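Local coordinates for protein putative phosphomannomutase (Thermus thermophilus, PDB 1TUO) that probably isomerises sugar phosphates by shifting the position of the phosphate group, as a magnesium-dependent member of the phosphohexose mutase family, at residues 86-91 / 249-254; 104-109 / 116-121; 271-276 / 367-372; 298-303 / 375-380. All blocks are in the same frame, centred on the assembly; numbering follows the deposited sequence.

Contact 1 of 4, residues 86-91 / 249-254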
loop_
_atom_site.group_PDB
_atom_site.type_symbol
_atom_site.label_atom_id
_atom_site.label_comp_id
_atom_site.label_asym_id
_atom_site.label_seq_id
_atom_site.Cartn_x
_atom_site.Cartn_y
_atom_site.Cartn_z
ATOM N N VAL A 86 -13.397 -1.447 -5.940
ATOM C CA VAL A 86 -12.162 -1.511 -6.703
ATOM C C VAL A 86 -10.921 -1.256 -5.852
ATOM O O VAL A 86 -10.979 -0.573 -4.829
ATOM C CB VAL A 86 -12.139 -0.450 -7.847
ATOM C CG1 VAL A 86 -13.273 -0.694 -8.833
ATOM C CG2 VAL A 86 -12.242 0.950 -7.255
ATOM N N PRO A 87 -9.778 -1.811 -6.272
ATOM C CA PRO A 87 -8.526 -1.610 -5.540
ATOM C C PRO A 87 -8.105 -0.154 -5.757
ATOM O O PRO A 87 -8.389 0.437 -6.811
ATOM C CB PRO A 87 -7.543 -2.548 -6.244
ATOM C CG PRO A 87 -8.405 -3.587 -6.862
ATOM C CD PRO A 87 -9.615 -2.829 -7.328
ATOM N N THR A 88 -7.436 0.425 -4.767
ATOM C CA THR A 88 -6.947 1.792 -4.895
ATOM C C THR A 88 -6.126 1.952 -6.181
ATOM O O THR A 88 -6.304 2.921 -6.925
ATOM C CB THR A 88 -6.082 2.179 -3.667
ATOM O OG1 THR A 88 -6.954 2.547 -2.589
ATOM C CG2 THR A 88 -5.135 3.344 -3.987
ATOM N N PRO A 89 -5.215 1.006 -6.459
ATOM C CA PRO A 89 -4.431 1.162 -7.691
ATOM C C PRO A 89 -5.259 1.226 -8.976
ATOM O O PRO A 89 -4.844 1.869 -9.938
ATOM C CB PRO A 89 -3.469 -0.030 -7.655
ATOM C CG PRO A 89 -4.158 -1.026 -6.739
ATOM C CD PRO A 89 -4.719 -0.133 -5.670
ATOM N N LEU A 90 -6.419 0.569 -9.007
ATOM C CA LEU A 90 -7.259 0.634 -10.204
ATOM C C LEU A 90 -7.819 2.059 -10.329
ATOM O O LEU A 90 -7.900 2.620 -11.427
ATOM C CB LEU A 90 -8.418 -0.370 -10.130
ATOM C CG LEU A 90 -9.497 -0.241 -11.222
ATOM C CD1 LEU A 90 -8.842 -0.314 -12.596
ATOM C CD2 LEU A 90 -10.540 -1.349 -11.067
ATOM N N LEU A 91 -8.210 2.649 -9.205
ATOM C CA LEU A 91 -8.731 4.009 -9.246
ATOM C C LEU A 91 -7.624 4.958 -9.702
ATOM O O LEU A 91 -7.837 5.810 -10.567
ATOM C CB LEU A 91 -9.273 4.410 -7.867
ATOM C CG LEU A 91 -9.883 5.806 -7.649
ATOM C CD1 LEU A 91 -8.776 6.824 -7.429
ATOM C CD2 LEU A 91 -10.770 6.190 -8.826
ATOM N N ASP A 249 -4.508 -6.108 1.308
ATOM C CA ASP A 249 -5.284 -5.421 2.332
ATOM C C ASP A 249 -6.625 -4.905 1.809
ATOM O O ASP A 249 -7.013 -5.187 0.673
ATOM C CB ASP A 249 -4.475 -4.280 2.972
ATOM C CG ASP A 249 -4.354 -3.056 2.086
ATOM O OD1 ASP A 249 -4.127 -1.969 2.657
ATOM O OD2 ASP A 249 -4.463 -3.167 0.842
ATOM N N GLY A 250 -7.321 -4.150 2.652
ATOM C CA GLY A 250 -8.635 -3.632 2.313
ATOM C C GLY A 250 -8.839 -3.074 0.920
ATOM O O GLY A 250 -9.817 -3.422 0.250
ATOM N N ASP A 251 -7.939 -2.197 0.485
ATOM C CA ASP A 251 -8.053 -1.585 -0.839
ATOM C C ASP A 251 -6.964 -2.077 -1.794
ATOM O O ASP A 251 -6.767 -1.536 -2.891
ATOM C CB ASP A 251 -8.009 -0.052 -0.701
ATOM C CG ASP A 251 -6.695 0.455 -0.126
ATOM O OD1 ASP A 251 -6.021 -0.297 0.618
ATOM O OD2 ASP A 251 -6.345 1.625 -0.399
ATOM N N ALA A 252 -6.280 -3.129 -1.365
ATOM C CA ALA A 252 -5.217 -3.762 -2.129
ATOM C C ALA A 252 -4.065 -2.861 -2.557
ATOM O O ALA A 252 -3.509 -3.043 -3.642
ATOM C CB ALA A 252 -5.806 -4.483 -3.354
ATOM N N ASP A 253 -3.693 -1.887 -1.732
ATOM C CA ASP A 253 -2.536 -1.084 -2.104
ATOM C C ASP A 253 -1.324 -1.654 -1.365
ATOM O O ASP A 253 -0.184 -1.254 -1.612
ATOM C CB ASP A 253 -2.732 0.412 -1.789
ATOM C CG ASP A 253 -2.728 0.723 -0.309
ATOM O OD1 ASP A 253 -2.555 1.917 0.024
ATOM O OD2 ASP A 253 -2.901 -0.197 0.514
ATOM N N ARG A 254 -1.579 -2.617 -0.478
ATOM C CA ARG A 254 -0.523 -3.275 0.304
ATOM C C ARG A 254 -0.688 -4.795 0.262
ATOM O O ARG A 254 -1.787 -5.300 0.050
ATOM C CB ARG A 254 -0.586 -2.850 1.774
ATOM C CG ARG A 254 -0.532 -1.356 2.028
ATOM C CD ARG A 254 -0.706 -1.064 3.511
ATOM N NE ARG A 254 -0.578 0.359 3.808
ATOM C CZ ARG A 254 -0.447 0.858 5.032
ATOM N NH1 ARG A 254 -0.425 0.049 6.084
ATOM N NH2 ARG A 254 -0.337 2.171 5.208
#
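Thr-88 is gripped at two points by Asp-251. Its backbone N donates to Asp-251 O (2.8 Å, 156° at the hydrogen) in the carbonyl plane, and its hydroxyl OG1 donates to Asp-251 OD2 over a very short 2.5 Å. With OG1 lying beside the backbone N (chi1 -81°), both donors face the same aspartate. Together these bonds make the tight part. The flank is looser and held by van der Waals contact alone: Pro-87 CB meets Ala-252 CB in an apolar touch at 3.9 Å, and Pro-89 CD lies 3.7 Å from Ala-252 O. No side opens to solvent, since every touching residue is buried. Putting an alanine at Asp-251 is likely to leave the Thr-88 hydroxyl without its carboxylate acceptor and to take one partner from Ser-109 OG. Segment 249-254, sequence DGDADR, fits the metal-binding loop of this family, and Asp-249 to Ala-252 form its type I turn. The loop lies between strands 244-248 and 255-259 of domain II and meets the start of helix 88-97 of domain I, while Pro-87 leans on Phe-192 of helix 192-199 and Pro-89 on Tyr-160 of helix 157-165.

Contact 2 of 4, residues 104-109 / 116-121; sequences AMLTAS and LGVKFK
Met-105 and Lys-119 form a hydrogen-bonded antiparallel pair, Met-105 N to Lys-119 O at 2.8 Å and Lys-119 N to Met-105 O at 2.9 Å, between strand segments whose directions differ by 156°. Thr-107 N still donates to Gly-117 O, but from 39° out of the carbonyl plane, and the reciprocal pair, Thr-107 O with Gly-117 N, is too poorly angled to bond, so the regular bonding ends here.

On one face Ala-104, Leu-106, Val-118 and Phe-120 gather. Leu-106 and Val-118 run alongside each other in the same direction, with CD1 of the leucine 3.8 Å from CG2 of the valine. The other valine branch, CG1, stands 3.6 Å above the plane of the Phe-120 ring, toward its rim, and Ala-104 CB approaches the same ring obliquely. The opposite face carries Met-105, whose chain, bent at chi2, packs on Leu-91 of helix 88-97, and Lys-119. The lysine runs extended beyond CG, crossing Thr-107 with CD near the methyl CG2, and brings NZ to 3.9 Å from Ser-109 CB. Near the strand end, Leu-116 CD1 packs against the Thr-107 backbone.

With OG1 of Thr-107 anti to its amide nitrogen (chi1 -174°), the hydroxyl accepts from Ser-109 N at 2.9 Å, an ST turn, and also bonds to Asp-56. Ser-109 OG in turn bonds to Asp-249 and Asp-251. The arrangement is a beta hairpin of the domain I alpha/beta/alpha fold; its connection through Thr-107, Ala-108 and Ser-109 is consistent with the phosphoserine loop of the phosphohexose mutases, and it lies against the probable metal-binding loop 249-254.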
loop_
_atom_site.group_PDB
_atom_site.type_symbol
_atom_site.label_atom_id
_atom_site.label_comp_id
_atom_site.label_asym_id
_atom_site.label_seq_id
_atom_site.Cartn_x
_atom_site.Cartn_y
_atom_site.Cartn_z
ATOM N N ALA A 104 -10.925 10.495 -6.487
ATOM C CA ALA A 104 -11.265 10.414 -5.075
ATOM C C ALA A 104 -11.591 8.963 -4.786
ATOM O O ALA A 104 -12.371 8.345 -5.498
ATOM C CB ALA A 104 -12.467 11.291 -4.767
ATOM N N MET A 105 -10.985 8.420 -3.743
ATOM C CA MET A 105 -11.234 7.030 -3.391
ATOM C C MET A 105 -11.809 6.913 -1.981
ATOM O O MET A 105 -11.245 7.401 -1.010
ATOM C CB MET A 105 -9.910 6.271 -3.477
ATOM C CG MET A 105 -10.047 4.804 -3.065
ATOM S SD MET A 105 -10.782 3.798 -4.360
ATOM C CE MET A 105 -10.950 2.272 -3.423
ATOM N N LEU A 106 -12.958 6.252 -1.891
ATOM C CA LEU A 106 -13.603 6.036 -0.602
ATOM C C LEU A 106 -12.992 4.759 -0.035
ATOM O O LEU A 106 -13.277 3.648 -0.501
ATOM C CB LEU A 106 -15.120 5.874 -0.768
ATOM C CG LEU A 106 -15.976 7.151 -0.789
ATOM C CD1 LEU A 106 -15.953 7.801 0.597
ATOM C CD2 LEU A 106 -15.463 8.123 -1.857
ATOM N N THR A 107 -12.124 4.933 0.954
ATOM C CA THR A 107 -11.458 3.809 1.586
ATOM C C THR A 107 -10.761 4.246 2.863
ATOM O O THR A 107 -10.498 5.433 3.063
ATOM C CB THR A 107 -10.392 3.188 0.637
ATOM O OG1 THR A 107 -9.858 1.996 1.222
ATOM C CG2 THR A 107 -9.241 4.166 0.404
ATOM N N ALA A 108 -10.498 3.269 3.727
ATOM C CA ALA A 108 -9.769 3.482 4.967
ATOM C C ALA A 108 -8.664 2.421 4.952
ATOM O O ALA A 108 -8.123 2.024 5.989
ATOM C CB ALA A 108 -10.675 3.315 6.183
ATOM N N SER A 109 -8.369 1.948 3.742
ATOM C CA SER A 109 -7.291 0.998 3.492
ATOM C C SER A 109 -7.227 -0.231 4.402
ATOM O O SER A 109 -8.058 -1.126 4.303
ATOM C CB SER A 109 -5.961 1.774 3.539
ATOM O OG SER A 109 -4.853 1.000 3.102
ATOM N N LEU A 116 -13.747 4.889 7.599
ATOM C CA LEU A 116 -13.883 5.154 6.177
ATOM C C LEU A 116 -13.186 6.497 5.981
ATOM O O LEU A 116 -12.866 7.193 6.949
ATOM C CB LEU A 116 -15.357 5.202 5.757
ATOM C CG LEU A 116 -15.702 5.018 4.267
ATOM C CD1 LEU A 116 -14.649 4.184 3.542
ATOM C CD2 LEU A 116 -17.071 4.357 4.148
ATOM N N GLY A 117 -12.911 6.852 4.738
ATOM C CA GLY A 117 -12.245 8.112 4.504
ATOM C C GLY A 117 -12.231 8.381 3.027
ATOM O O GLY A 117 -12.740 7.583 2.243
ATOM N N VAL A 118 -11.672 9.522 2.658
ATOM C CA VAL A 118 -11.566 9.878 1.258
ATOM C C VAL A 118 -10.096 10.161 0.990
ATOM O O VAL A 118 -9.465 10.950 1.693
ATOM C CB VAL A 118 -12.403 11.126 0.914
ATOM C CG1 VAL A 118 -12.316 11.399 -0.589
ATOM C CG2 VAL A 118 -13.861 10.914 1.325
ATOM N N LYS A 119 -9.545 9.477 -0.003
ATOM C CA LYS A 119 -8.148 9.664 -0.377
ATOM C C LYS A 119 -8.118 10.216 -1.801
ATOM O O LYS A 119 -8.627 9.587 -2.734
ATOM C CB LYS A 119 -7.396 8.338 -0.296
ATOM C CG LYS A 119 -7.177 7.853 1.137
ATOM C CD LYS A 119 -6.153 6.731 1.183
ATOM C CE LYS A 119 -5.752 6.398 2.605
ATOM N NZ LYS A 119 -4.728 5.317 2.633
ATOM N N PHE A 120 -7.503 11.384 -1.951
ATOM C CA PHE A 120 -7.426 12.075 -3.237
ATOM C C PHE A 120 -6.164 11.755 -4.027
ATOM O O PHE A 120 -5.084 11.578 -3.460
ATOM C CB PHE A 120 -7.508 13.590 -3.010
ATOM C CG PHE A 120 -8.808 14.039 -2.399
ATOM C CD1 PHE A 120 -9.986 13.992 -3.134
ATOM C CD2 PHE A 120 -8.852 14.497 -1.085
ATOM C CE1 PHE A 120 -11.203 14.394 -2.576
ATOM C CE2 PHE A 120 -10.075 14.903 -0.514
ATOM C CZ PHE A 120 -11.245 14.850 -1.264
ATOM N N LYS A 121 -6.323 11.700 -5.344
ATOM C CA LYS A 121 -5.224 11.400 -6.257
ATOM C C LYS A 121 -5.125 12.554 -7.247
ATOM O O LYS A 121 -6.147 13.127 -7.620
ATOM C CB LYS A 121 -5.526 10.125 -7.050
ATOM C CG LYS A 121 -6.030 8.945 -6.218
ATOM C CD LYS A 121 -5.031 8.561 -5.138
ATOM C CE LYS A 121 -5.502 7.330 -4.366
ATOM N NZ LYS A 121 -4.525 6.959 -3.314
#

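Contact 3 of 4, residues 271-276 / 367-372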
loop_
_atom_site.group_PDB
_atom_site.type_symbol
_atom_site.label_atom_id
_atom_site.label_comp_id
_atom_site.label_asym_id
_atom_site.label_seq_id
_atom_site.Cartn_x
_atom_site.Cartn_y
_atom_site.Cartn_z
ATOM N N LEU A 271 10.086 -6.208 -0.079
ATOM C CA LEU A 271 10.721 -5.072 -0.736
ATOM C C LEU A 271 12.138 -5.363 -1.213
ATOM O O LEU A 271 12.480 -5.075 -2.361
ATOM C CB LEU A 271 10.738 -3.859 0.198
ATOM C CG LEU A 271 11.391 -2.603 -0.377
ATOM C CD1 LEU A 271 10.648 -2.134 -1.629
ATOM C CD2 LEU A 271 11.385 -1.516 0.695
ATOM N N THR A 272 12.966 -5.931 -0.341
ATOM C CA THR A 272 14.342 -6.226 -0.730
ATOM C C THR A 272 14.432 -7.338 -1.772
ATOM O O THR A 272 15.275 -7.283 -2.672
ATOM C CB THR A 272 15.211 -6.596 0.499
ATOM O OG1 THR A 272 14.642 -7.716 1.186
ATOM C CG2 THR A 272 15.298 -5.413 1.444
ATOM N N THR A 273 13.571 -8.344 -1.656
ATOM C CA THR A 273 13.569 -9.447 -2.614
ATOM C C THR A 273 13.209 -8.900 -3.998
ATOM O O THR A 273 13.841 -9.251 -4.991
ATOM C CB THR A 273 12.546 -10.542 -2.219
ATOM O OG1 THR A 273 12.954 -11.160 -0.987
ATOM C CG2 THR A 273 12.461 -11.611 -3.303
ATOM N N LEU A 274 12.206 -8.029 -4.058
ATOM C CA LEU A 274 11.798 -7.453 -5.337
ATOM C C LEU A 274 12.815 -6.434 -5.838
ATOM O O LEU A 274 13.002 -6.275 -7.043
ATOM C CB LEU A 274 10.405 -6.811 -5.225
ATOM C CG LEU A 274 9.248 -7.814 -5.111
ATOM C CD1 LEU A 274 7.919 -7.060 -5.098
ATOM C CD2 LEU A 274 9.283 -8.804 -6.282
ATOM N N ALA A 275 13.490 -5.744 -4.924
ATOM C CA ALA A 275 14.494 -4.776 -5.351
ATOM C C ALA A 275 15.626 -5.542 -6.029
ATOM O O ALA A 275 16.128 -5.132 -7.074
ATOM C CB ALA A 275 15.038 -3.992 -4.156
ATOM N N LEU A 276 16.011 -6.667 -5.436
ATOM C CA LEU A 276 17.089 -7.481 -5.989
ATOM C C LEU A 276 16.700 -8.035 -7.352
ATOM O O LEU A 276 17.472 -7.967 -8.300
ATOM C CB LEU A 276 17.417 -8.646 -5.054
ATOM C CG LEU A 276 18.493 -9.620 -5.545
ATOM C CD1 LEU A 276 19.809 -8.879 -5.734
ATOM C CD2 LEU A 276 18.665 -10.738 -4.525
ATOM N N ALA A 367 11.468 -17.603 0.085
ATOM C CA ALA A 367 12.354 -17.797 1.223
ATOM C C ALA A 367 13.788 -17.919 0.731
ATOM O O ALA A 367 14.706 -17.344 1.316
ATOM C CB ALA A 367 11.943 -19.050 2.002
ATOM N N GLU A 368 13.978 -18.655 -0.359
ATOM C CA GLU A 368 15.315 -18.827 -0.911
ATOM C C GLU A 368 15.826 -17.536 -1.543
ATOM O O GLU A 368 17.022 -17.243 -1.485
ATOM C CB GLU A 368 15.333 -19.967 -1.933
ATOM C CG GLU A 368 15.079 -21.332 -1.305
ATOM C CD GLU A 368 16.023 -21.621 -0.142
ATOM O OE1 GLU A 368 17.252 -21.690 -0.366
ATOM O OE2 GLU A 368 15.535 -21.773 1.000
ATOM N N GLN A 369 14.930 -16.758 -2.140
ATOM C CA GLN A 369 15.359 -15.501 -2.735
ATOM C C GLN A 369 15.829 -14.558 -1.636
ATOM O O GLN A 369 16.822 -13.852 -1.796
ATOM C CB GLN A 369 14.223 -14.842 -3.525
ATOM C CG GLN A 369 13.883 -15.538 -4.834
ATOM C CD GLN A 369 12.847 -14.770 -5.640
ATOM O OE1 GLN A 369 13.063 -13.616 -5.996
ATOM N NE2 GLN A 369 11.715 -15.409 -5.924
ATOM N N PHE A 370 15.122 -14.549 -0.509
ATOM C CA PHE A 370 15.528 -13.667 0.567
ATOM C C PHE A 370 16.852 -14.120 1.180
ATOM O O PHE A 370 17.645 -13.291 1.615
ATOM C CB PHE A 370 14.454 -13.576 1.650
ATOM C CG PHE A 370 14.771 -12.552 2.697
ATOM C CD1 PHE A 370 14.843 -11.203 2.361
ATOM C CD2 PHE A 370 15.082 -12.938 3.995
ATOM C CE1 PHE A 370 15.227 -10.253 3.299
ATOM C CE2 PHE A 370 15.467 -12.001 4.943
ATOM C CZ PHE A 370 15.543 -10.657 4.597
ATOM N N LYS A 371 17.093 -15.431 1.204
ATOM C CA LYS A 371 18.346 -15.963 1.745
ATOM C C LYS A 371 19.492 -15.414 0.897
ATOM O O LYS A 371 20.589 -15.167 1.396
ATOM C CB LYS A 371 18.354 -17.492 1.682
ATOM C CG LYS A 371 17.287 -18.166 2.528
ATOM C CD LYS A 371 17.529 -17.975 4.012
ATOM C CE LYS A 371 16.456 -18.686 4.832
ATOM N NZ LYS A 371 16.688 -18.565 6.302
ATOM N N GLU A 372 19.217 -15.225 -0.392
ATOM C CA GLU A 372 20.198 -14.687 -1.325
ATOM C C GLU A 372 20.396 -13.205 -1.009
ATOM O O GLU A 372 21.495 -12.665 -1.152
ATOM C CB GLU A 372 19.706 -14.877 -2.766
ATOM C CG GLU A 372 20.560 -14.226 -3.851
ATOM C CD GLU A 372 21.886 -14.936 -4.111
ATOM O OE1 GLU A 372 22.009 -16.147 -3.818
ATOM O OE2 GLU A 372 22.804 -14.274 -4.636
HETATM O O HOH W 1 15.045 -11.810 -5.710
#
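Thr-272 and Thr-273 turn their hydroxyls to the edge of the Phe-370 ring. Thr-272 OG1 lies in the ring plane, 3.4 Å from CE1, and Thr-273 OG1 lies near that plane, 3.8 Å from CD1. The phenylalanine reaches them because its CG is anti to the backbone N (chi1 -173°), which swings the ring toward the other helix. The two threonines adopt different rotamers: Thr-272 places OG1 between its amide nitrogen and carbonyl carbon (chi1 57°), whereas Thr-273 keeps OG1 beside the nitrogen alone. In each case the hydroxyl is bonded within its own helix, to His-268 O and Gln-269 O respectively. The approach of Thr-272 OG1 to the ring's C-H edge is consistent with weak electrostatic attraction; that of Thr-273 OG1 is a van der Waals contact.

Gln-369, extended beyond CG, crosses Thr-273 at about a right angle and brings OE1 to 3.4 Å from the methyl CG2. The same OE1 accepts from a water, 2.7 Å away, that also donates to Thr-273 O at 2.9 Å and so bridges the helices. The amide's other end, NE2, is held by Lys-364 O and Ser-358 OG. Farther along, Leu-276 CD2 rests on Glu-372 CG at 4.0 Å.

The axes of segments 271-276 and 367-372 pass 9.2 Å apart at 77°. Helix 296-304 backs this crossing through Leu-296 against Phe-370, helix 348-362 through Val-359 against Gln-369, and strand 263-265 through Phe-265 against both Thr-273 and Phe-370.

Contact 4 of 4, residues 298-303 / 375-380; sequences DRLGER and ALTGLT
Arg-299 presents one guanidinium face to Leu-379, whose CD1 sits 4.0 Å above the plane over its centre. Bends at chi2 and chi3 (59° and 72°) fold the arginine back, so that CG packs 3.5 Å from Thr-377 CB while NH1 donates to Thr-377 O at 2.7 Å, nearly along the C=O axis, though the N-H bends off that line and the oxygen is tilted from the guanidinium plane. NE pairs with Glu-302 OE2 at 3.5 Å, a rather long salt bridge on the solvent side. Arg-303 sends NH1 to Leu-376 O at 2.8 Å, but from above that carbonyl's plane, and lays a face over Thr-377 O.

Two arginines thus meet the last carbonyls of helix 366-377, where their positive charge would probably be favoured by the helix dipole. Gly-378 follows with a positive phi of 77°; a CB there would come within 3.0 Å of Arg-303 NH2. Thr-377 OG1, bonded to Val-373 O, also accepts from Leu-379 N, an ST turn.

With an alanine in place of Arg-299, Thr-377 O would probably be left without a side-chain donor and Leu-379 without its cover.

On the inner side, Leu-300 CD1 touches Thr-377 CG2 at 4.0 Å, and both Leu-300 and Leu-376 lean on Leu-276 of helix 267-280. Leu-379 also reaches Leu-296 of helix 296-304, before the chain enters strand 382-386 of the C-terminal sheet.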
loop_
_atom_site.group_PDB
_atom_site.type_symbol
_atom_site.label_atom_id
_atom_site.label_comp_id
_atom_site.label_asym_id
_atom_site.label_seq_id
_atom_site.Cartn_x
_atom_site.Cartn_y
_atom_site.Cartn_z
ATOM N N ASP A 298 19.548 -0.509 2.023
ATOM C CA ASP A 298 20.695 0.391 1.892
ATOM C C ASP A 298 21.944 -0.432 1.586
ATOM O O ASP A 298 22.725 -0.089 0.695
ATOM C CB ASP A 298 20.941 1.169 3.192
ATOM C CG ASP A 298 19.708 1.893 3.687
ATOM O OD1 ASP A 298 19.777 3.126 3.862
ATOM O OD2 ASP A 298 18.675 1.228 3.911
ATOM N N ARG A 299 22.126 -1.520 2.333
ATOM C CA ARG A 299 23.284 -2.394 2.147
ATOM C C ARG A 299 23.274 -3.035 0.762
ATOM O O ARG A 299 24.312 -3.119 0.103
ATOM C CB ARG A 299 23.316 -3.482 3.235
ATOM C CG ARG A 299 24.454 -4.510 3.096
ATOM C CD ARG A 299 25.837 -3.861 3.117
ATOM N NE ARG A 299 26.223 -3.375 4.441
ATOM C CZ ARG A 299 26.649 -4.148 5.437
ATOM N NH1 ARG A 299 26.752 -5.464 5.273
ATOM N NH2 ARG A 299 26.981 -3.603 6.603
ATOM N N LEU A 300 22.103 -3.479 0.310
ATOM C CA LEU A 300 22.013 -4.102 -1.008
ATOM C C LEU A 300 22.458 -3.092 -2.066
ATOM O O LEU A 300 23.189 -3.431 -3.001
ATOM C CB LEU A 300 20.577 -4.557 -1.290
ATOM C CG LEU A 300 20.355 -5.437 -2.524
ATOM C CD1 LEU A 300 21.056 -6.782 -2.333
ATOM C CD2 LEU A 300 18.861 -5.653 -2.741
ATOM N N GLY A 301 22.022 -1.848 -1.899
ATOM C CA GLY A 301 22.382 -0.802 -2.836
ATOM C C GLY A 301 23.870 -0.499 -2.862
ATOM O O GLY A 301 24.433 -0.244 -3.924
ATOM N N GLU A 302 24.517 -0.513 -1.701
ATOM C CA GLU A 302 25.946 -0.237 -1.665
ATOM C C GLU A 302 26.722 -1.431 -2.220
ATOM O O GLU A 302 27.737 -1.264 -2.908
ATOM C CB GLU A 302 26.406 0.078 -0.234
ATOM C CG GLU A 302 26.518 -1.126 0.685
ATOM C CD GLU A 302 26.956 -0.744 2.092
ATOM O OE1 GLU A 302 26.192 -0.022 2.772
ATOM O OE2 GLU A 302 28.061 -1.162 2.510
ATOM N N ARG A 303 26.233 -2.635 -1.934
ATOM C CA ARG A 303 26.882 -3.865 -2.390
ATOM C C ARG A 303 26.777 -4.094 -3.897
ATOM O O ARG A 303 27.771 -4.427 -4.551
ATOM C CB ARG A 303 26.287 -5.084 -1.664
ATOM C CG ARG A 303 26.784 -5.322 -0.232
ATOM C CD ARG A 303 28.106 -6.082 -0.214
ATOM N NE ARG A 303 28.655 -6.259 1.132
ATOM C CZ ARG A 303 28.579 -7.379 1.848
ATOM N NH1 ARG A 303 27.964 -8.455 1.365
ATOM N NH2 ARG A 303 29.148 -7.435 3.048
ATOM N N ALA A 375 22.663 -13.150 1.849
ATOM C CA ALA A 375 24.024 -13.505 1.450
ATOM C C ALA A 375 24.723 -12.314 0.793
ATOM O O ALA A 375 25.869 -11.999 1.113
ATOM C CB ALA A 375 23.999 -14.692 0.485
ATOM N N LEU A 376 24.030 -11.660 -0.132
ATOM C CA LEU A 376 24.594 -10.513 -0.834
ATOM C C LEU A 376 24.820 -9.292 0.059
ATOM O O LEU A 376 25.702 -8.478 -0.214
ATOM C CB LEU A 376 23.692 -10.130 -2.014
ATOM C CG LEU A 376 23.546 -11.183 -3.117
ATOM C CD1 LEU A 376 22.525 -10.710 -4.156
ATOM C CD2 LEU A 376 24.911 -11.432 -3.776
ATOM N N THR A 377 24.017 -9.149 1.110
ATOM C CA THR A 377 24.164 -8.007 2.018
ATOM C C THR A 377 25.076 -8.340 3.188
ATOM O O THR A 377 25.661 -7.445 3.799
ATOM C CB THR A 377 22.812 -7.551 2.618
ATOM O OG1 THR A 377 22.198 -8.646 3.309
ATOM C CG2 THR A 377 21.880 -7.050 1.529
ATOM N N GLY A 378 25.181 -9.627 3.503
ATOM C CA GLY A 378 26.011 -10.055 4.614
ATOM C C GLY A 378 25.319 -9.785 5.937
ATOM O O GLY A 378 25.951 -9.774 6.992
ATOM N N LEU A 379 24.010 -9.566 5.876
ATOM C CA LEU A 379 23.225 -9.273 7.072
ATOM C C LEU A 379 22.052 -10.228 7.246
ATOM O O LEU A 379 21.528 -10.768 6.269
ATOM C CB LEU A 379 22.677 -7.846 6.993
ATOM C CG LEU A 379 23.679 -6.696 6.868
ATOM C CD1 LEU A 379 22.928 -5.399 6.588
ATOM C CD2 LEU A 379 24.495 -6.585 8.151
ATOM N N THR A 380 21.650 -10.435 8.498
ATOM C CA THR A 380 20.508 -11.281 8.816
ATOM C C THR A 380 19.407 -10.309 9.237
ATOM O O THR A 380 19.692 -9.261 9.816
ATOM C CB THR A 380 20.819 -12.252 9.976
ATOM O OG1 THR A 380 21.841 -13.173 9.566
ATOM C CG2 THR A 380 19.572 -13.026 10.370
#

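Contacts 1 and 2 form one buried unit with centres about 10 Å apart: Val-86 O lies 3.2 Å from Met-105 CE, and helix 88-97 leads into strand 102-106. Contact 1 is held by polar bonds; contact 2 joins strand pairing and an apolar face to a polar end beside the probable active site. Contacts 3 and 4 lie across the chain's centre from contact 2 and share helix 366-377, touching through Leu-276 CD1 and Leu-376 CD1 at 3.6 Å. Contact 3 is buried and joined by threonine, a ring edge and a bridging water; contact 4 is partly buried, with arginines on helix-end carbonyls at the surface. Contacts 2 and 4 have centres about 37 Å apart.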